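Local coordinates for protein 6-phosphogluconolactonase (Thermotoga maritima, PDB 1VL1) that catalyses the hydrolysis of 6-phosphogluconolactone to 6-phosphogluconate, the second step of the oxidative stage of the pentose phosphate pathway, at residues Y192-I197 and K225-V230; D45-V50 and N72-F77; L165-D170 and R179-F184. One frame throughout, in Å; residues are numbered along the deposited sequence.

Contact 1 (Y192-I197 and K225-V230); sequences YVLFLI and KTVWFV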
loop_
_atom_site.group_PDB
_atom_site.type_symbol
_atom_site.label_atom_id
_atom_site.label_comp_id
_atom_site.label_asym_id
_atom_site.label_seq_id
_atom_site.Cartn_x
_atom_site.Cartn_y
_atom_site.Cartn_z
ATOM N N TYR A 192 -0.095 10.572 5.021
ATOM C CA TYR A 192 1.298 10.113 5.038
ATOM C C TYR A 192 1.453 8.954 4.083
ATOM O O TYR A 192 0.669 8.031 4.098
ATOM C CB TYR A 192 1.702 9.692 6.457
ATOM C CG TYR A 192 1.600 10.810 7.468
ATOM C CD1 TYR A 192 2.608 11.718 7.605
ATOM C CD2 TYR A 192 0.435 10.981 8.245
ATOM C CE1 TYR A 192 2.508 12.787 8.500
ATOM C CE2 TYR A 192 0.306 12.066 9.164
ATOM C CZ TYR A 192 1.372 12.962 9.269
ATOM O OH TYR A 192 1.342 14.030 10.152
ATOM N N VAL A 193 2.447 9.037 3.196
ATOM C CA VAL A 193 2.760 7.976 2.321
ATOM C C VAL A 193 4.178 7.500 2.685
ATOM O O VAL A 193 5.108 8.315 2.781
ATOM C CB VAL A 193 2.749 8.423 0.851
ATOM C CG1 VAL A 193 3.319 7.376 -0.011
ATOM C CG2 VAL A 193 1.337 8.725 0.394
ATOM N N LEU A 194 4.278 6.205 2.962
ATOM C CA LEU A 194 5.551 5.553 3.279
ATOM C C LEU A 194 5.899 4.605 2.163
ATOM O O LEU A 194 5.109 3.723 1.822
ATOM C CB LEU A 194 5.431 4.739 4.571
ATOM C CG LEU A 194 4.826 5.459 5.782
ATOM C CD1 LEU A 194 4.979 4.587 7.079
ATOM C CD2 LEU A 194 5.418 6.785 5.991
ATOM N N PHE A 195 7.099 4.718 1.603
ATOM C CA PHE A 195 7.589 3.740 0.628
ATOM C C PHE A 195 8.649 2.869 1.314
ATOM O O PHE A 195 9.519 3.390 1.986
ATOM C CB PHE A 195 8.277 4.439 -0.570
ATOM C CG PHE A 195 7.300 5.062 -1.534
ATOM C CD1 PHE A 195 6.740 4.292 -2.562
ATOM C CD2 PHE A 195 6.999 6.415 -1.458
ATOM C CE1 PHE A 195 5.850 4.847 -3.448
ATOM C CE2 PHE A 195 6.117 6.964 -2.383
ATOM C CZ PHE A 195 5.561 6.212 -3.329
ATOM N N LEU A 196 8.600 1.562 1.078
ATOM C CA LEU A 196 9.535 0.611 1.680
ATOM C C LEU A 196 10.270 -0.076 0.554
ATOM O O LEU A 196 9.642 -0.831 -0.192
ATOM C CB LEU A 196 8.759 -0.429 2.479
ATOM C CG LEU A 196 8.260 -0.112 3.857
ATOM C CD1 LEU A 196 7.806 1.240 4.066
ATOM C CD2 LEU A 196 7.299 -1.181 4.334
ATOM N N ILE A 197 11.550 0.232 0.393
ATOM C CA ILE A 197 12.343 -0.270 -0.717
ATOM C C ILE A 197 13.681 -0.738 -0.216
ATOM O O ILE A 197 14.210 -0.196 0.775
ATOM C CB ILE A 197 12.524 0.741 -1.861
ATOM C CG1 ILE A 197 13.242 2.049 -1.412
ATOM C CG2 ILE A 197 11.182 1.059 -2.528
ATOM C CD1 ILE A 197 13.834 2.735 -2.614
ATOM N N LYS A 225 3.142 14.437 4.305
ATOM C CA LYS A 225 4.515 13.947 4.158
ATOM C C LYS A 225 4.638 12.689 3.329
ATOM O O LYS A 225 3.772 11.849 3.364
ATOM C CB LYS A 225 5.090 13.656 5.538
ATOM C CG LYS A 225 6.579 13.796 5.606
ATOM C CD LYS A 225 7.129 13.631 7.047
ATOM C CE LYS A 225 6.635 14.710 7.930
ATOM N NZ LYS A 225 7.547 14.962 9.109
ATOM N N THR A 226 5.749 12.578 2.591
ATOM C CA THR A 226 6.150 11.355 1.933
ATOM C C THR A 226 7.491 10.932 2.525
ATOM O O THR A 226 8.403 11.740 2.685
ATOM C CB THR A 226 6.308 11.571 0.442
ATOM O OG1 THR A 226 5.085 12.103 -0.093
ATOM C CG2 THR A 226 6.534 10.326 -0.263
ATOM N N VAL A 227 7.563 9.677 2.913
ATOM C CA VAL A 227 8.747 9.117 3.552
ATOM C C VAL A 227 9.197 7.866 2.856
ATOM O O VAL A 227 8.398 6.955 2.635
ATOM C CB VAL A 227 8.429 8.741 5.006
ATOM C CG1 VAL A 227 9.700 8.153 5.649
ATOM C CG2 VAL A 227 7.910 9.969 5.828
ATOM N N TRP A 228 10.486 7.780 2.526
ATOM C CA TRP A 228 11.068 6.572 1.972
ATOM C C TRP A 228 11.953 5.924 3.068
ATOM O O TRP A 228 12.767 6.578 3.694
ATOM C CB TRP A 228 11.942 6.887 0.765
ATOM C CG TRP A 228 11.163 7.436 -0.416
ATOM C CD1 TRP A 228 10.637 8.689 -0.516
ATOM C CD2 TRP A 228 10.845 6.770 -1.630
ATOM N NE1 TRP A 228 10.006 8.848 -1.713
ATOM C CE2 TRP A 228 10.076 7.664 -2.407
ATOM C CE3 TRP A 228 11.098 5.510 -2.132
ATOM C CZ2 TRP A 228 9.631 7.354 -3.676
ATOM C CZ3 TRP A 228 10.643 5.204 -3.403
ATOM C CH2 TRP A 228 9.896 6.116 -4.142
ATOM N N PHE A 229 11.790 4.613 3.242
ATOM C CA PHE A 229 12.684 3.841 4.088
ATOM C C PHE A 229 13.466 2.954 3.126
ATOM O O PHE A 229 12.901 2.017 2.534
ATOM C CB PHE A 229 11.878 3.001 5.085
ATOM C CG PHE A 229 11.115 3.797 6.074
ATOM C CD1 PHE A 229 11.743 4.342 7.140
ATOM C CD2 PHE A 229 9.730 3.987 5.945
ATOM C CE1 PHE A 229 11.045 5.116 8.065
ATOM C CE2 PHE A 229 9.023 4.756 6.890
ATOM C CZ PHE A 229 9.665 5.286 7.944
ATOM N N VAL A 230 14.744 3.256 2.962
ATOM C CA VAL A 230 15.581 2.636 1.948
ATOM C C VAL A 230 16.658 1.776 2.579
ATOM O O VAL A 230 17.500 2.278 3.342
ATOM C CB VAL A 230 16.250 3.695 1.113
ATOM C CG1 VAL A 230 17.083 3.046 -0.025
ATOM C CG2 VAL A 230 15.196 4.671 0.585
#
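Strands 192-197 and 225-230 run parallel with their axes 4.7 Å apart and 16° between their directions, Val193 and Phe195 bonding through both backbone N and O, and Ile197 through N, to Lys225, Val227 and Phe229 on the other strand. The shortest of these bonds, Val227 N to Val193 O and Phe195 N to Val227 O, are both 2.8 Å. On one face of the sheet Phe195 and Trp228 are side-by-side neighbours. The Phe195 ring lies face to face with the six-membered ring of Trp228, their centroids 4.0 Å apart and planes 15° from parallel. Both residues set CG beside the backbone N (chi1 -66° for Trp228), and this shared choice lets the two rings leave the sheet in the same direction. Phe195 CB adds a CH-pi contact over the indole face, coming within 3.4 Å of Trp228 CE3, while Thr226 CG2 sits at the edge of the Phe195 ring. Ile197 CD1 reaches the indole obliquely, 3.9 Å from Trp228 CE3. A leucine in place of Trp228 would probably leave one Phe195 face without its stacking partner and open a gap beside Ile197 CD1. On the other face Leu194 CD2 packs 3.7 Å from Val227 CB, and Leu196 CD1 meets Phe229 CD2 at 3.8 Å. Helix 25-43 closes over Leu194 and Phe229, whereas helix 200-210 covers Trp228 and Val230. With mainly apolar and aromatic groups on both faces and five backbone bonds between the strands, the chemistry is that of a buried sheet with helices packed against both sides.

Contact 2 (D45-V50 and N72-F77); sequences DKIFVV and NRIHFF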
loop_
_atom_site.group_PDB
_atom_site.type_symbol
_atom_site.label_atom_id
_atom_site.label_comp_id
_atom_site.label_asym_id
_atom_site.label_seq_id
_atom_site.Cartn_x
_atom_site.Cartn_y
_atom_site.Cartn_z
ATOM N N ASP A 45 -10.528 8.577 16.485
ATOM C CA ASP A 45 -11.118 7.342 16.977
ATOM C C ASP A 45 -10.778 6.197 16.040
ATOM O O ASP A 45 -10.444 5.113 16.505
ATOM C CB ASP A 45 -12.630 7.555 17.096
ATOM C CG ASP A 45 -13.437 6.272 17.351
ATOM O OD1 ASP A 45 -12.926 5.310 17.985
ATOM O OD2 ASP A 45 -14.642 6.172 16.974
ATOM N N LYS A 46 -10.861 6.432 14.736
ATOM C CA LYS A 46 -10.582 5.386 13.743
ATOM C C LYS A 46 -9.502 5.875 12.799
ATOM O O LYS A 46 -9.479 7.054 12.438
ATOM C CB LYS A 46 -11.823 5.065 12.924
ATOM C CG LYS A 46 -13.045 4.819 13.776
ATOM C CD LYS A 46 -14.221 4.291 12.938
ATOM C CE LYS A 46 -14.850 5.390 12.073
ATOM N NZ LYS A 46 -16.126 5.008 11.377
ATOM N N ILE A 47 -8.627 4.985 12.401
ATOM C CA ILE A 47 -7.646 5.351 11.390
ATOM C C ILE A 47 -7.762 4.420 10.190
ATOM O O ILE A 47 -8.221 3.257 10.329
ATOM C CB ILE A 47 -6.203 5.432 11.964
ATOM C CG1 ILE A 47 -5.697 4.053 12.427
ATOM C CG2 ILE A 47 -6.145 6.410 13.135
ATOM C CD1 ILE A 47 -4.167 3.972 12.552
ATOM N N PHE A 48 -7.323 4.918 9.020
ATOM C CA PHE A 48 -7.493 4.217 7.774
ATOM C C PHE A 48 -6.147 4.082 7.102
ATOM O O PHE A 48 -5.463 5.106 6.846
ATOM C CB PHE A 48 -8.491 4.927 6.867
ATOM C CG PHE A 48 -9.801 5.087 7.525
ATOM C CD1 PHE A 48 -10.009 6.178 8.373
ATOM C CD2 PHE A 48 -10.773 4.111 7.443
ATOM C CE1 PHE A 48 -11.178 6.322 9.077
ATOM C CE2 PHE A 48 -11.993 4.255 8.167
ATOM C CZ PHE A 48 -12.180 5.357 8.966
ATOM N N VAL A 49 -5.764 2.832 6.896
ATOM C CA VAL A 49 -4.422 2.455 6.417
ATOM C C VAL A 49 -4.469 1.628 5.121
ATOM O O VAL A 49 -5.090 0.590 5.062
ATOM C CB VAL A 49 -3.626 1.701 7.507
ATOM C CG1 VAL A 49 -2.204 1.460 7.060
ATOM C CG2 VAL A 49 -3.699 2.446 8.859
ATOM N N VAL A 50 -3.763 2.105 4.076
ATOM C CA VAL A 50 -3.607 1.427 2.786
ATOM C C VAL A 50 -2.321 0.588 2.838
ATOM O O VAL A 50 -1.289 1.080 3.338
ATOM C CB VAL A 50 -3.476 2.401 1.625
ATOM C CG1 VAL A 50 -3.081 1.660 0.331
ATOM C CG2 VAL A 50 -4.759 3.143 1.423
ATOM N N ASN A 72 -9.479 -2.929 16.628
ATOM C CA ASN A 72 -10.824 -2.486 16.261
ATOM C C ASN A 72 -10.920 -1.048 15.782
ATOM O O ASN A 72 -11.910 -0.676 15.173
ATOM C CB ASN A 72 -11.812 -2.691 17.373
ATOM C CG ASN A 72 -11.488 -1.910 18.642
ATOM O OD1 ASN A 72 -10.389 -2.010 19.168
ATOM N ND2 ASN A 72 -12.460 -1.148 19.149
ATOM N N ARG A 73 -9.917 -0.233 16.065
ATOM C CA ARG A 73 -9.917 1.192 15.637
ATOM C C ARG A 73 -9.111 1.363 14.364
ATOM O O ARG A 73 -8.972 2.475 13.861
ATOM C CB ARG A 73 -9.308 2.018 16.761
ATOM C CG ARG A 73 -10.189 2.041 17.993
ATOM C CD ARG A 73 -9.594 2.773 19.176
ATOM N NE ARG A 73 -9.270 4.154 18.800
ATOM C CZ ARG A 73 -8.312 4.876 19.357
ATOM N NH1 ARG A 73 -7.611 4.416 20.384
ATOM N NH2 ARG A 73 -8.098 6.116 18.943
ATOM N N ILE A 74 -8.565 0.285 13.817
ATOM C CA ILE A 74 -7.729 0.402 12.627
ATOM C C ILE A 74 -8.359 -0.285 11.443
ATOM O O ILE A 74 -8.678 -1.460 11.521
ATOM C CB ILE A 74 -6.303 -0.133 12.855
ATOM C CG1 ILE A 74 -5.672 0.548 14.088
ATOM C CG2 ILE A 74 -5.471 0.082 11.599
ATOM C CD1 ILE A 74 -4.444 -0.169 14.634
ATOM N N HIS A 75 -8.579 0.469 10.364
ATOM C CA HIS A 75 -9.171 -0.083 9.107
ATOM C C HIS A 75 -8.138 -0.206 8.026
ATOM O O HIS A 75 -7.366 0.750 7.787
ATOM C CB HIS A 75 -10.319 0.807 8.648
ATOM C CG HIS A 75 -11.440 0.857 9.624
ATOM N ND1 HIS A 75 -12.665 0.284 9.383
ATOM C CD2 HIS A 75 -11.495 1.378 10.870
ATOM C CE1 HIS A 75 -13.426 0.438 10.451
ATOM N NE2 HIS A 75 -12.742 1.100 11.364
ATOM N N PHE A 76 -8.104 -1.363 7.354
ATOM C CA PHE A 76 -7.049 -1.632 6.387
ATOM C C PHE A 76 -7.640 -1.805 4.964
ATOM O O PHE A 76 -8.694 -2.376 4.821
ATOM C CB PHE A 76 -6.273 -2.935 6.761
ATOM C CG PHE A 76 -5.389 -2.794 7.993
ATOM C CD1 PHE A 76 -4.199 -2.110 7.913
ATOM C CD2 PHE A 76 -5.776 -3.289 9.210
ATOM C CE1 PHE A 76 -3.370 -1.968 9.009
ATOM C CE2 PHE A 76 -4.930 -3.136 10.326
ATOM C CZ PHE A 76 -3.762 -2.485 10.201
ATOM N N PHE A 77 -6.900 -1.328 3.969
ATOM C CA PHE A 77 -7.291 -1.408 2.577
ATOM C C PHE A 77 -6.131 -1.871 1.751
ATOM O O PHE A 77 -5.021 -1.375 1.931
ATOM C CB PHE A 77 -7.713 -0.016 2.072
ATOM C CG PHE A 77 -8.782 0.623 2.899
ATOM C CD1 PHE A 77 -8.468 1.269 4.089
ATOM C CD2 PHE A 77 -10.073 0.602 2.491
ATOM C CE1 PHE A 77 -9.443 1.801 4.875
ATOM C CE2 PHE A 77 -11.083 1.154 3.289
ATOM C CZ PHE A 77 -10.759 1.769 4.454
#
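Over one face of the His75 imidazole lies Phe48 CE2, 3.7 Å from His75 CG, while Ile47 O approaches the ring edge and Lys46 CD comes obliquely. The two rings are tilted 32° to each other, neither stacked nor edge-to-face. Phe48 in turn meets Phe77 edge to edge, each touching atom lying near the plane of the other ring, with Phe48 CD2 3.7 Å from Phe77 CE1. Phe77 extends the aromatic cluster by stacking on His112 and meeting Phe138 edge-to-face, beside helix 120-134. The guanidinium of Arg73 takes Asp45 O at its edge, NE donating to that oxygen at 2.8 Å almost in the guanidinium plane. The bend of the arginine chain at chi3 (57°) folds NE back to this carbonyl, and NH2 bonds to Leu41 O and Lys44 O, so the group is gripped by three backbone oxygens. On the opposite sheet face, Ile47 CG1 packs 3.9 Å from Ile74 CG1, and Val49 CB touches Phe76 CD1, with helix 25-43 against Ile47 and Ile74. Backbone bonds such as Val49 N to His75 O, 2.8 Å, join the two parallel strands. They are neighbouring strands of a beta-alpha-beta unit, connected through helix 57-64, as is characteristic of Rossmann-like alpha/beta folds.

Contact 3 (L165-D170 and R179-F184); sequences LVTFTD and RVTLTF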
loop_
_atom_site.group_PDB
_atom_site.type_symbol
_atom_site.label_atom_id
_atom_site.label_comp_id
_atom_site.label_asym_id
_atom_site.label_seq_id
_atom_site.Cartn_x
_atom_site.Cartn_y
_atom_site.Cartn_z
ATOM N N LEU A 165 -11.367 6.319 -8.114
ATOM C CA LEU A 165 -10.519 5.880 -7.026
ATOM C C LEU A 165 -9.864 4.511 -7.293
ATOM O O LEU A 165 -8.748 4.230 -6.873
ATOM C CB LEU A 165 -11.303 5.842 -5.706
ATOM C CG LEU A 165 -11.856 7.180 -5.230
ATOM C CD1 LEU A 165 -12.700 7.069 -3.990
ATOM C CD2 LEU A 165 -10.758 8.243 -4.996
ATOM N N VAL A 166 -10.540 3.663 -8.056
ATOM C CA VAL A 166 -10.093 2.314 -8.298
ATOM C C VAL A 166 -10.272 2.054 -9.776
ATOM O O VAL A 166 -11.333 2.414 -10.341
ATOM C CB VAL A 166 -10.930 1.291 -7.516
ATOM C CG1 VAL A 166 -10.302 -0.084 -7.659
ATOM C CG2 VAL A 166 -10.982 1.682 -6.039
ATOM N N THR A 167 -9.249 1.510 -10.409
ATOM C CA THR A 167 -9.349 1.121 -11.803
ATOM C C THR A 167 -8.751 -0.265 -12.031
ATOM O O THR A 167 -8.331 -0.934 -11.090
ATOM C CB THR A 167 -8.692 2.174 -12.708
ATOM O OG1 THR A 167 -9.031 1.883 -14.084
ATOM C CG2 THR A 167 -7.196 2.128 -12.632
ATOM N N PHE A 168 -8.700 -0.716 -13.272
ATOM C CA PHE A 168 -8.095 -2.018 -13.566
ATOM C C PHE A 168 -7.174 -1.923 -14.805
ATOM O O PHE A 168 -7.258 -0.940 -15.566
ATOM C CB PHE A 168 -9.158 -3.117 -13.698
ATOM C CG PHE A 168 -10.073 -2.978 -14.889
ATOM C CD1 PHE A 168 -9.732 -3.562 -16.095
ATOM C CD2 PHE A 168 -11.286 -2.308 -14.780
ATOM C CE1 PHE A 168 -10.602 -3.454 -17.207
ATOM C CE2 PHE A 168 -12.158 -2.207 -15.847
ATOM C CZ PHE A 168 -11.802 -2.783 -17.066
ATOM N N THR A 169 -6.311 -2.918 -14.998
ATOM C CA THR A 169 -5.274 -2.870 -16.044
ATOM C C THR A 169 -5.472 -4.056 -16.971
ATOM O O THR A 169 -6.152 -5.011 -16.630
ATOM C CB THR A 169 -3.829 -2.919 -15.432
ATOM O OG1 THR A 169 -3.593 -4.218 -14.863
ATOM C CG2 THR A 169 -3.631 -1.923 -14.272
ATOM N N ASP A 170 -4.835 -3.989 -18.134
ATOM C CA ASP A 170 -4.608 -5.184 -18.915
ATOM C C ASP A 170 -3.524 -6.054 -18.221
ATOM O O ASP A 170 -2.911 -5.607 -17.278
ATOM C CB ASP A 170 -4.206 -4.780 -20.328
ATOM C CG ASP A 170 -5.232 -3.806 -20.975
ATOM O OD1 ASP A 170 -6.455 -3.791 -20.672
ATOM O OD2 ASP A 170 -4.858 -2.994 -21.837
ATOM N N ARG A 179 -4.821 -6.458 -13.222
ATOM C CA ARG A 179 -4.748 -5.948 -11.853
ATOM C C ARG A 179 -5.890 -4.957 -11.585
ATOM O O ARG A 179 -6.363 -4.245 -12.509
ATOM C CB ARG A 179 -3.438 -5.196 -11.532
ATOM C CG ARG A 179 -2.131 -5.696 -12.099
ATOM C CD ARG A 179 -1.783 -6.973 -11.554
ATOM N NE ARG A 179 -0.416 -7.471 -11.882
ATOM C CZ ARG A 179 0.657 -7.297 -11.126
ATOM N NH1 ARG A 179 0.650 -6.467 -10.072
ATOM N NH2 ARG A 179 1.768 -7.936 -11.437
ATOM N N VAL A 180 -6.294 -4.889 -10.319
ATOM C CA VAL A 180 -7.196 -3.873 -9.805
ATOM C C VAL A 180 -6.332 -2.984 -8.914
ATOM O O VAL A 180 -5.563 -3.496 -8.110
ATOM C CB VAL A 180 -8.333 -4.514 -9.021
ATOM C CG1 VAL A 180 -9.125 -3.437 -8.250
ATOM C CG2 VAL A 180 -9.164 -5.349 -9.951
ATOM N N THR A 181 -6.396 -1.674 -9.112
ATOM C CA THR A 181 -5.531 -0.805 -8.347
ATOM C C THR A 181 -6.180 0.482 -7.941
ATOM O O THR A 181 -6.997 1.044 -8.662
ATOM C CB THR A 181 -4.220 -0.508 -9.173
ATOM O OG1 THR A 181 -3.247 0.193 -8.352
ATOM C CG2 THR A 181 -4.517 0.343 -10.349
ATOM N N LEU A 182 -5.799 0.984 -6.751
ATOM C CA LEU A 182 -6.059 2.363 -6.470
ATOM C C LEU A 182 -5.283 3.192 -7.447
ATOM O O LEU A 182 -4.232 2.766 -7.942
ATOM C CB LEU A 182 -5.567 2.740 -5.079
ATOM C CG LEU A 182 -6.307 2.120 -3.913
ATOM C CD1 LEU A 182 -5.845 2.721 -2.535
ATOM C CD2 LEU A 182 -7.718 2.191 -3.992
ATOM N N THR A 183 -5.830 4.387 -7.735
ATOM C CA THR A 183 -5.227 5.366 -8.686
ATOM C C THR A 183 -4.400 6.388 -7.936
ATOM O O THR A 183 -4.360 6.427 -6.693
ATOM C CB THR A 183 -6.364 6.123 -9.384
ATOM O OG1 THR A 183 -7.175 6.757 -8.395
ATOM C CG2 THR A 183 -7.284 5.204 -10.171
ATOM N N PHE A 184 -3.662 7.222 -8.662
ATOM C CA PHE A 184 -3.012 8.351 -8.005
ATOM C C PHE A 184 -3.983 9.180 -7.138
ATOM O O PHE A 184 -3.649 9.569 -6.003
ATOM C CB PHE A 184 -2.365 9.255 -9.039
ATOM C CG PHE A 184 -1.251 8.626 -9.835
ATOM C CD1 PHE A 184 -0.390 7.668 -9.294
ATOM C CD2 PHE A 184 -0.991 9.089 -11.124
ATOM C CE1 PHE A 184 0.663 7.137 -10.019
ATOM C CE2 PHE A 184 0.084 8.556 -11.875
ATOM C CZ PHE A 184 0.917 7.560 -11.309
#
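A beta hairpin brings strands 166-168 and 179-182 together antiparallel, with Thr167 and Thr181 as its hydrogen-bonded pair. Thr167 N donates to Thr181 O and Thr181 N to Thr167 O, both at 2.9 Å. Their methyls lie side by side on one face, Thr167 CG2 3.9 Å from Thr181 CG2, and Thr183 CG2 meets the former from a direction nearly at right angles. Thr181 sets OG1 opposite its own backbone N (chi1 -171°), where the hydroxyl donates to Leu182 O and also bonds to Ser153 N. The other face is apolar: Val166 CG1 presses on Val180 CG1 at 3.6 Å, and Val166 CG2 touches Leu182 CD2. Toward the turn, Thr169 N donates to Arg179 O at 2.8 Å. Thr169 OG1 sits between its backbone N and carbonyl carbon (chi1 69°), a position that lets it take a weak bond from Arg179 N while donating to Asp170 O. Arg179 bends at chi2, NH1 bonding to Ser153 OG and NH2 to Pro175 O; its side chain comes within about 4 Å of a bound citrate, probably from the crystallisation liquor, which may mark an anion-accepting pocket. At the far end Thr183 N reaches Leu165 O from above the carbonyl plane, 3.0 Å away. Thr183 OG1 bonds to Asn164 O and weakly to Ala186 N, so the hairpin's second strand leads directly into N-capped helix 184-187.

The three contacts follow one another along the chain in the order 2, 3, 1, and all belong to the same mixed sheet. Contacts 2 and 3 have centres 21 Å apart yet touch, Val50 CG1 lying 4.1 Å from Leu182 CD1; strands 74-82 and 179-182 are also antiparallel neighbours in the sheet. Contact 1 stands apart: its centre is 18 Å from that of contact 2 and 21 Å from that of contact 3, which lies across the chain's centre. Strand 140-143 bridges strands 47-51 and 192-198. Helix 25-43 packs on both contacts 1 and 2. Two parallel beta-alpha-beta units thus contribute to the sheet on either side of strand 140-143, while the hairpin adds antiparallel strands bearing Arg179 near the bound citrate.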